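Periplasmic aliphatic sulphonates-binding protein (PDB 2X26) probably serves as the periplasmic binding protein that captures aliphatic sulfonates for an ABC-type transport system. Local coordinates at residues A[55-64]-A[184-194]. Sequence-based numbering, arbitrary orientation. Where two conformers were deposited one is given.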
loop_
_atom_site.group_PDB
_atom_site.type_symbol
_atom_site.label_atom_id
_atom_site.label_comp_id
_atom_site.label_asym_id
_atom_site.label_seq_id
_atom_site.Cartn_x
_atom_site.Cartn_y
_atom_site.Cartn_z
ATOM N N ASP A 55 12.121 -10.124 0.576
ATOM C CA ASP A 55 11.243 -11.227 0.247
ATOM C C ASP A 55 9.759 -10.878 0.272
ATOM O O ASP A 55 8.990 -11.556 -0.374
ATOM C CB ASP A 55 11.461 -12.365 1.257
ATOM C CG ASP A 55 12.882 -12.773 1.329
ATOM O OD1 ASP A 55 13.439 -13.122 0.272
ATOM O OD2 ASP A 55 13.486 -12.742 2.419
ATOM N N LEU A 56 9.378 -9.820 0.984
ATOM C CA LEU A 56 7.965 -9.498 1.162
ATOM C C LEU A 56 7.895 -8.001 1.271
ATOM O O LEU A 56 8.730 -7.401 1.982
ATOM C CB LEU A 56 7.444 -10.143 2.468
ATOM C CG LEU A 56 5.994 -9.873 2.867
ATOM C CD1 LEU A 56 5.071 -10.528 1.834
ATOM C CD2 LEU A 56 5.735 -10.467 4.260
ATOM N N GLY A 57 6.890 -7.389 0.628
ATOM C CA GLY A 57 6.761 -5.936 0.682
ATOM C C GLY A 57 5.324 -5.446 0.696
ATOM O O GLY A 57 4.416 -6.168 0.286
ATOM N N SER A 58 5.137 -4.244 1.253
ATOM C CA SER A 58 3.841 -3.591 1.317
ATOM C C SER A 58 3.845 -2.352 0.392
ATOM O O SER A 58 4.764 -1.518 0.452
ATOM C CB SER A 58 3.683 -3.125 2.764
ATOM O OG SER A 58 2.827 -2.009 2.820
ATOM N N THR A 59 2.840 -2.220 -0.462
ATOM C CA THR A 59 2.705 -1.035 -1.335
ATOM C C THR A 59 1.224 -0.836 -1.631
ATOM O O THR A 59 0.401 -1.695 -1.332
ATOM C CB THR A 59 3.461 -1.067 -2.738
ATOM O OG1 THR A 59 2.661 -1.766 -3.682
ATOM C CG2 THR A 59 4.874 -1.678 -2.716
ATOM N N GLY A 60 0.905 0.317 -2.197
ATOM C CA GLY A 60 -0.447 0.616 -2.650
ATOM C C GLY A 60 -0.775 -0.140 -3.915
ATOM O O GLY A 60 0.011 -0.968 -4.373
ATOM N N ASP A 61 -1.921 0.178 -4.508
ATOM C CA ASP A 61 -2.354 -0.542 -5.706
ATOM C C ASP A 61 -1.598 -0.135 -6.996
ATOM O O ASP A 61 -1.522 -0.924 -7.975
ATOM C CB ASP A 61 -3.875 -0.443 -5.877
ATOM C CG ASP A 61 -4.412 0.984 -5.887
ATOM O OD1 ASP A 61 -3.929 1.827 -5.098
ATOM O OD2 ASP A 61 -5.375 1.249 -6.686
ATOM N N ILE A 62 -0.967 1.034 -6.985
ATOM C CA ILE A 62 -0.356 1.519 -8.212
ATOM C C ILE A 62 1.050 0.974 -8.525
ATOM O O ILE A 62 1.254 0.457 -9.644
ATOM C CB ILE A 62 -0.347 3.082 -8.301
ATOM C CG1 ILE A 62 -1.768 3.668 -8.192
ATOM C CG2 ILE A 62 0.388 3.512 -9.594
ATOM C CD1 ILE A 62 -2.821 2.944 -9.029
ATOM N N PRO A 63 2.002 1.047 -7.561
ATOM C CA PRO A 63 3.359 0.590 -7.908
ATOM C C PRO A 63 3.446 -0.797 -8.546
ATOM O O PRO A 63 4.243 -0.969 -9.461
ATOM C CB PRO A 63 4.141 0.718 -6.582
ATOM C CG PRO A 63 3.432 1.913 -5.855
ATOM C CD PRO A 63 1.956 1.689 -6.219
ATOM N N PRO A 64 2.663 -1.801 -8.088
ATOM C CA PRO A 64 2.802 -3.115 -8.688
ATOM C C PRO A 64 2.445 -3.156 -10.153
ATOM O O PRO A 64 2.960 -4.021 -10.879
ATOM C CB PRO A 64 1.753 -3.965 -7.982
ATOM C CG PRO A 64 1.525 -3.267 -6.669
ATOM C CD PRO A 64 1.775 -1.814 -6.916
ATOM N N THR A 184 -9.472 -0.020 -4.713
ATOM C CA THR A 184 -9.059 -1.438 -4.697
ATOM C C THR A 184 -8.512 -1.966 -3.358
ATOM O O THR A 184 -8.852 -3.073 -2.910
ATOM C CB THR A 184 -7.952 -1.579 -5.745
ATOM O OG1 THR A 184 -8.519 -1.235 -7.003
ATOM C CG2 THR A 184 -7.384 -3.041 -5.810
ATOM N N GLY A 185 -7.659 -1.172 -2.732
ATOM C CA GLY A 185 -7.028 -1.613 -1.481
ATOM C C GLY A 185 -5.495 -1.536 -1.619
ATOM O O GLY A 185 -4.999 -1.139 -2.658
ATOM N N SER A 186 -4.756 -1.861 -0.556
ATOM C CA SER A 186 -3.289 -1.895 -0.685
ATOM C C SER A 186 -2.845 -3.324 -0.598
ATOM O O SER A 186 -3.607 -4.218 -0.172
ATOM C CB SER A 186 -2.594 -1.075 0.396
ATOM O OG SER A 186 -3.085 -1.426 1.685
ATOM N N PHE A 187 -1.622 -3.576 -1.019
ATOM C CA PHE A 187 -1.202 -4.975 -1.233
ATOM C C PHE A 187 0.065 -5.403 -0.521
ATOM O O PHE A 187 0.885 -4.563 -0.096
ATOM C CB PHE A 187 -0.972 -5.231 -2.709
ATOM C CG PHE A 187 -2.229 -5.196 -3.530
ATOM C CD1 PHE A 187 -3.154 -6.258 -3.488
ATOM C CD2 PHE A 187 -2.483 -4.100 -4.320
ATOM C CE1 PHE A 187 -4.321 -6.254 -4.314
ATOM C CE2 PHE A 187 -3.672 -4.035 -5.134
ATOM C CZ PHE A 187 -4.595 -5.119 -5.123
ATOM N N TYR A 188 0.191 -6.720 -0.348
ATOM C CA TYR A 188 1.444 -7.335 0.071
ATOM C C TYR A 188 1.879 -8.148 -1.116
ATOM O O TYR A 188 1.045 -8.817 -1.719
ATOM C CB TYR A 188 1.226 -8.244 1.268
ATOM C CG TYR A 188 0.890 -7.410 2.461
ATOM C CD1 TYR A 188 -0.426 -7.003 2.690
ATOM C CD2 TYR A 188 1.905 -6.970 3.308
ATOM C CE1 TYR A 188 -0.714 -6.195 3.794
ATOM C CE2 TYR A 188 1.626 -6.166 4.415
ATOM C CZ TYR A 188 0.304 -5.782 4.633
ATOM O OH TYR A 188 0.021 -4.970 5.716
ATOM N N LEU A 189 3.161 -8.006 -1.478
ATOM C CA LEU A 189 3.734 -8.742 -2.601
ATOM C C LEU A 189 4.964 -9.550 -2.215
ATOM O O LEU A 189 5.710 -9.201 -1.285
ATOM C CB LEU A 189 4.083 -7.770 -3.749
ATOM C CG LEU A 189 2.800 -7.128 -4.389
ATOM C CD1 LEU A 189 2.650 -5.754 -3.772
ATOM C CD2 LEU A 189 2.914 -7.102 -5.879
ATOM N N ALA A 190 5.187 -10.630 -2.964
ATOM C CA ALA A 190 6.387 -11.444 -2.818
ATOM C C ALA A 190 6.795 -11.975 -4.158
ATOM O O ALA A 190 6.014 -11.950 -5.066
ATOM C CB ALA A 190 6.117 -12.622 -1.887
ATOM N N ALA A 191 8.023 -12.488 -4.274
ATOM C CA ALA A 191 8.367 -13.288 -5.442
ATOM C C ALA A 191 7.631 -14.630 -5.415
ATOM O O ALA A 191 7.423 -15.233 -4.341
ATOM C CB ALA A 191 9.877 -13.501 -5.498
ATOM N N ARG A 192 7.188 -15.085 -6.593
ATOM C CA ARG A 192 6.411 -16.305 -6.624
ATOM C C ARG A 192 7.095 -17.529 -5.996
ATOM O O ARG A 192 6.460 -18.277 -5.248
ATOM C CB ARG A 192 5.858 -16.578 -8.012
ATOM C CG ARG A 192 4.906 -17.780 -8.074
ATOM C CD ARG A 192 4.644 -18.165 -9.522
ATOM N NE ARG A 192 4.356 -16.985 -10.338
ATOM C CZ ARG A 192 3.128 -16.541 -10.578
ATOM N NH1 ARG A 192 2.074 -17.181 -10.045
ATOM N NH2 ARG A 192 2.952 -15.432 -11.313
ATOM N N PRO A 193 8.397 -17.723 -6.234
ATOM C CA PRO A 193 8.997 -18.926 -5.668
ATOM C C PRO A 193 9.007 -18.878 -4.151
ATOM O O PRO A 193 8.832 -19.926 -3.502
ATOM C CB PRO A 193 10.439 -18.879 -6.217
ATOM C CG PRO A 193 10.323 -18.179 -7.461
ATOM C CD PRO A 193 9.320 -17.069 -7.180
ATOM N N TYR A 194 9.165 -17.683 -3.567
ATOM C CA TYR A 194 9.188 -17.576 -2.104
ATOM C C TYR A 194 7.821 -17.839 -1.527
ATOM O O TYR A 194 7.722 -18.466 -0.488
ATOM C CB TYR A 194 9.621 -16.172 -1.644
ATOM C CG TYR A 194 9.888 -15.996 -0.156
ATOM C CD1 TYR A 194 11.157 -16.255 0.376
ATOM C CD2 TYR A 194 8.888 -15.553 0.722
ATOM C CE1 TYR A 194 11.438 -16.080 1.741
ATOM C CE2 TYR A 194 9.156 -15.404 2.115
ATOM C CZ TYR A 194 10.431 -15.651 2.611
ATOM O OH TYR A 194 10.725 -15.454 3.959
HETATM O O HOH W 1 9.863 -12.924 -2.442
HETATM O O HOH W 2 0.087 -2.844 2.034
HETATM O O HOH W 3 -6.392 -0.329 -8.335
HETATM O O HOH W 4 -3.584 1.463 -1.999
HETATM O O HOH W 5 -7.623 2.263 -5.730
HETATM O O HOH W 6 -6.675 1.678 -2.941
#
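The polar link between Thr-184 and Asp-61 runs through water. One water donates to Asp-61 OD2 and accepts from Thr-184 OG1; a second links the same oxygen to Thr-184 N. A third lies within hydrogen-bonding distance of Asp-61 OD1 and Gly-185 O, and probably shares its protons among these and other acceptors. Asp-61 CB also lies 3.5 Å from Gly-185 O. Ser-186 CB packs against Thr-59 O, while its OG bonds Glu-80 on strand 74-80.

At Phe-187 the strands 56-59 and 186-191 pair antiparallel. Phe-187 N donates to Thr-59 O at 2.8 Å, and Thr-59 N returns a bond to Phe-187 O. As a directly paired couple, the two residues share a sheet face. With CG anti to the carbonyl carbon (chi1 -68°), the Phe-187 ring brings its edge beside Asp-61, CE2 3.7 Å from Asp-61 CB. Tyr-188 points to the other face, beside Ser-58, and its OH bonds Glu-80. A water joins Ser-58 OG to Phe-187 O.

Leu-189 and Gly-57 form the next hydrogen-bonded pair, with Leu-189 N 2.8 Å from Gly-57 O. Leu-189 CD2 rests 4.0 Å from Pro-64 CB, in helix 62-69. Ala-190 CB touches Asp-55 O. The latter shares a water with Ala-191 N, at the N-cap of helix 192-197.

Tyr-194 closes the contact. Asp-55 CB sits over the ring centre, 3.7 Å from the centroid of Tyr-194, and the carboxylate stacks with its plane 1° from the ring. Arg-6 salt-bridges that carboxylate, and Tyr-194 OH bonds Ala-4 O. With an alanine in place of Tyr-194, Asp-55 would probably lose the ring it lies on, and Ala-4 O this donor.

Direct backbone bonds thus fix the strand register in this binding-protein lobe, while its ends rely more on water and the Asp-55 stack.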